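2,4-dihydroxyhept-2-ene-1,7-dioic acid aldolase (Kordia algicida OT-1, PDB 6BDE) binds heme b and probably serves as a nitric oxide or oxygen sensor of the H-NOX family, despite the aldolase name it carries. Local coordinates at residues 21-33 with 47-59. The protein carries 1 engineered substitution. Numbering follows the deposited sequence.
Sequences MVDKIITQSELES and EMLQLLQNLSANT
Helix 21-27 crosses helix 47-59 at 121°, its axis coming within 8.9 Å near Ile25 and Asn54, and the chain beyond it, 28-33, runs back along the same helix toward Glu47. Ile25 is the knob of the crossing, set among Leu51, Asn54, Leu55 and Asn58; its CG2, anti to the carbonyl carbon, lies against Leu55 N, while CG1 faces Leu51 CD2. Met21 folds its thioether over Asn58 CB and sets CG against Leu55 CD1. Gln28 and Asn58 join amide to amide by two bonds: Asn58 ND2 gives to Gln28 OE1 (2.7 Å), and Gln28 NE2 returns a longer one to Asn58 OD1 (3.3 Å), in the carbonyl plane on a lone pair. Ser29 OG relays: it takes Asn54 ND2 at 2.8 Å and donates to Ile25 O almost straight along the C=O axis. Next, Gln50 reads the backbone of Glu30 with both amide atoms, OE1 accepting from N and NE2 reaching O from above the carbonyl plane. Glu47 stretches out under Leu31 CD1, its carboxylate receiving Ser33 N on OE2 (2.8 Å) and Ser33 OG on OE1 (2.6 Å), both on the syn side but tilted from the carboxylate plane; Tyr37 OH also bonds OE1. With an alanine here, Ser33 N and the hydroxyls of Ser33 and Tyr37 would probably lose their carboxylate partner, and the chain at 31-33 could shift. A single knob-into-hole contact at Ile25, followed by side chains bonding an irregular chain, joins two helices of the N-terminal helical part of the H-NOX fold, the side chain of Glu47 about 11 Å from the bound heme.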
# COMPACT_ATOMS: atom_id res chain seq x y z
N MET A 21 11.52 5.75 18.59
CA MET A 21 10.26 6.19 18.01
C MET A 21 9.26 5.05 17.94
O MET A 21 8.05 5.27 18.13
CB MET A 21 10.51 6.78 16.62
CG MET A 21 9.26 7.26 15.89
SD MET A 21 8.42 8.61 16.74
CE MET A 21 9.60 9.94 16.54
N VAL A 22 9.73 3.82 17.69
CA VAL A 22 8.84 2.66 17.71
C VAL A 22 8.20 2.51 19.08
O VAL A 22 6.99 2.31 19.20
CB VAL A 22 9.61 1.39 17.31
CG1 VAL A 22 8.69 0.18 17.35
CG2 VAL A 22 10.23 1.55 15.94
N ASP A 23 9.01 2.62 20.14
CA ASP A 23 8.48 2.56 21.49
C ASP A 23 7.57 3.74 21.79
O ASP A 23 6.60 3.61 22.55
CB ASP A 23 9.62 2.52 22.51
CG ASP A 23 10.46 1.27 22.40
OD1 ASP A 23 11.70 1.37 22.45
OD2 ASP A 23 9.87 0.17 22.26
N LYS A 24 7.86 4.90 21.20
CA LYS A 24 7.08 6.10 21.49
C LYS A 24 5.66 5.99 20.93
O LYS A 24 4.68 6.18 21.66
CB LYS A 24 7.78 7.34 20.94
CG LYS A 24 6.96 8.61 21.06
CD LYS A 24 7.85 9.85 21.15
CE LYS A 24 7.01 11.11 21.29
NZ LYS A 24 7.84 12.32 21.54
N ILE A 25 5.54 5.69 19.64
CA ILE A 25 4.22 5.62 19.03
C ILE A 25 3.42 4.46 19.61
O ILE A 25 2.18 4.50 19.63
CB ILE A 25 4.33 5.52 17.49
CG1 ILE A 25 4.99 4.21 17.08
CG2 ILE A 25 5.09 6.71 16.94
CD1 ILE A 25 4.98 3.96 15.58
N ILE A 26 4.09 3.42 20.09
CA ILE A 26 3.40 2.33 20.77
C ILE A 26 2.92 2.79 22.14
O ILE A 26 1.79 2.48 22.56
CB ILE A 26 4.30 1.09 20.86
CG1 ILE A 26 4.39 0.39 19.50
CG2 ILE A 26 3.80 0.13 21.92
CD1 ILE A 26 5.29 -0.83 19.51
N THR A 27 3.76 3.54 22.86
CA THR A 27 3.36 4.04 24.17
C THR A 27 2.21 5.04 24.06
O THR A 27 1.28 5.01 24.87
CB THR A 27 4.57 4.65 24.88
OG1 THR A 27 5.45 3.61 25.31
CG2 THR A 27 4.13 5.47 26.09
N GLN A 28 2.26 5.92 23.05
CA GLN A 28 1.17 6.87 22.82
C GLN A 28 -0.11 6.21 22.34
O GLN A 28 -1.14 6.90 22.26
CB GLN A 28 1.60 7.93 21.80
CG GLN A 28 2.82 8.75 22.19
CD GLN A 28 3.35 9.57 21.03
OE1 GLN A 28 3.60 9.05 19.94
NE2 GLN A 28 3.51 10.87 21.26
N SER A 29 -0.09 4.92 22.03
CA SER A 29 -1.23 4.23 21.43
C SER A 29 -1.75 3.13 22.35
O SER A 29 -0.98 2.43 23.02
CB SER A 29 -0.84 3.61 20.08
OG SER A 29 -0.42 4.60 19.15
N GLU A 30 -3.08 2.98 22.37
CA GLU A 30 -3.76 1.87 23.04
C GLU A 30 -4.89 1.42 22.13
O GLU A 30 -5.89 2.14 22.04
CB GLU A 30 -4.30 2.28 24.42
CG GLU A 30 -3.29 3.04 25.30
CD GLU A 30 -3.72 4.48 25.53
OE1 GLU A 30 -3.44 5.33 24.65
OE2 GLU A 30 -4.32 4.77 26.59
N LEU A 31 -4.80 0.28 21.42
CA LEU A 31 -3.80 -0.83 21.31
C LEU A 31 -4.11 -2.00 22.25
O LEU A 31 -3.49 -2.17 23.30
CB LEU A 31 -2.33 -0.40 21.51
CG LEU A 31 -1.54 -0.38 20.20
CD1 LEU A 31 -2.24 0.52 19.17
CD2 LEU A 31 -0.10 0.06 20.44
N GLU A 32 -5.08 -2.82 21.83
CA GLU A 32 -5.39 -4.06 22.53
C GLU A 32 -4.24 -5.05 22.43
O GLU A 32 -3.97 -5.80 23.38
CB GLU A 32 -6.67 -4.66 21.94
CG GLU A 32 -7.02 -6.06 22.42
CD GLU A 32 -8.23 -6.63 21.69
OE1 GLU A 32 -8.85 -5.87 20.91
OE2 GLU A 32 -8.55 -7.82 21.89
N SER A 33 -3.54 -5.07 21.29
CA SER A 33 -2.36 -5.91 21.14
C SER A 33 -1.22 -5.47 22.04
O SER A 33 -0.32 -6.27 22.31
CB SER A 33 -1.90 -5.90 19.68
OG SER A 33 -1.24 -4.68 19.38
N GLU A 47 -5.78 0.15 15.39
CA GLU A 47 -4.44 0.11 15.97
C GLU A 47 -3.43 0.75 15.03
O GLU A 47 -2.61 1.57 15.45
CB GLU A 47 -4.06 -1.33 16.29
CG GLU A 47 -4.55 -1.83 17.63
CD GLU A 47 -3.78 -3.04 18.11
OE1 GLU A 47 -2.60 -3.16 17.75
OE2 GLU A 47 -4.36 -3.87 18.86
N MET A 48 -3.48 0.38 13.74
CA MET A 48 -2.55 0.94 12.77
C MET A 48 -2.79 2.44 12.57
O MET A 48 -1.84 3.21 12.41
CB MET A 48 -2.68 0.20 11.44
CG MET A 48 -1.91 0.82 10.28
SD MET A 48 -0.15 1.00 10.61
CE MET A 48 0.41 -0.69 10.42
N LEU A 49 -4.06 2.86 12.59
CA LEU A 49 -4.36 4.28 12.46
C LEU A 49 -3.76 5.08 13.60
O LEU A 49 -3.26 6.20 13.40
CB LEU A 49 -5.87 4.49 12.39
CG LEU A 49 -6.35 5.93 12.16
CD1 LEU A 49 -5.77 6.50 10.88
CD2 LEU A 49 -7.87 5.99 12.13
N GLN A 50 -3.79 4.53 14.82
CA GLN A 50 -3.14 5.19 15.95
C GLN A 50 -1.64 5.29 15.73
O GLN A 50 -1.03 6.33 15.99
CB GLN A 50 -3.44 4.42 17.24
CG GLN A 50 -4.86 4.56 17.75
CD GLN A 50 -5.04 3.90 19.11
OE1 GLN A 50 -4.60 4.43 20.13
NE2 GLN A 50 -5.69 2.74 19.12
N LEU A 51 -1.02 4.20 15.26
CA LEU A 51 0.42 4.21 15.02
C LEU A 51 0.79 5.23 13.95
O LEU A 51 1.81 5.92 14.08
CB LEU A 51 0.88 2.81 14.60
CG LEU A 51 0.72 1.70 15.64
CD1 LEU A 51 1.09 0.35 15.03
CD2 LEU A 51 1.56 1.98 16.87
N LEU A 52 -0.03 5.36 12.91
CA LEU A 52 0.26 6.32 11.85
C LEU A 52 0.07 7.75 12.33
O LEU A 52 0.90 8.62 12.04
CB LEU A 52 -0.61 6.04 10.63
CG LEU A 52 -0.33 4.74 9.86
CD1 LEU A 52 -1.51 4.38 8.97
CD2 LEU A 52 0.95 4.88 9.04
N GLN A 53 -1.02 8.02 13.05
CA GLN A 53 -1.28 9.37 13.52
C GLN A 53 -0.22 9.84 14.50
O GLN A 53 0.20 11.00 14.47
CB GLN A 53 -2.67 9.45 14.15
CG GLN A 53 -3.82 9.42 13.15
CD GLN A 53 -5.17 9.31 13.81
OE1 GLN A 53 -5.27 9.00 15.00
NE2 GLN A 53 -6.23 9.54 13.05
N ASN A 54 0.23 8.95 15.39
CA ASN A 54 1.24 9.33 16.37
C ASN A 54 2.61 9.49 15.71
O ASN A 54 3.38 10.38 16.09
CB ASN A 54 1.30 8.30 17.49
CG ASN A 54 0.16 8.46 18.48
OD1 ASN A 54 -0.16 9.57 18.91
ND2 ASN A 54 -0.46 7.34 18.85
N LEU A 55 2.93 8.64 14.74
CA LEU A 55 4.18 8.79 14.00
C LEU A 55 4.20 10.09 13.22
O LEU A 55 5.23 10.77 13.15
CB LEU A 55 4.39 7.59 13.07
CG LEU A 55 5.70 7.57 12.27
CD1 LEU A 55 6.88 7.35 13.20
CD2 LEU A 55 5.65 6.50 11.20
N SER A 56 3.06 10.46 12.61
CA SER A 56 3.00 11.69 11.85
C SER A 56 3.18 12.91 12.74
O SER A 56 3.87 13.87 12.37
CB SER A 56 1.67 11.78 11.10
OG SER A 56 1.61 12.93 10.28
N ALA A 57 2.57 12.89 13.93
CA ALA A 57 2.72 14.02 14.85
C ALA A 57 4.14 14.12 15.39
O ALA A 57 4.67 15.22 15.56
CB ALA A 57 1.72 13.89 16.00
N ASN A 58 4.78 12.97 15.64
CA ASN A 58 6.12 12.99 16.22
C ASN A 58 7.17 13.38 15.19
O ASN A 58 8.11 14.12 15.51
CB ASN A 58 6.44 11.62 16.83
CG ASN A 58 5.56 11.29 18.02
OD1 ASN A 58 4.89 12.17 18.57
ND2 ASN A 58 5.55 10.03 18.42
N THR A 59 7.02 12.92 13.95
CA THR A 59 8.03 13.13 12.93
C THR A 59 7.74 14.33 12.03
O THR A 59 8.63 14.75 11.28
CB THR A 59 8.16 11.88 12.05
OG1 THR A 59 6.93 11.65 11.36
CG2 THR A 59 8.49 10.67 12.91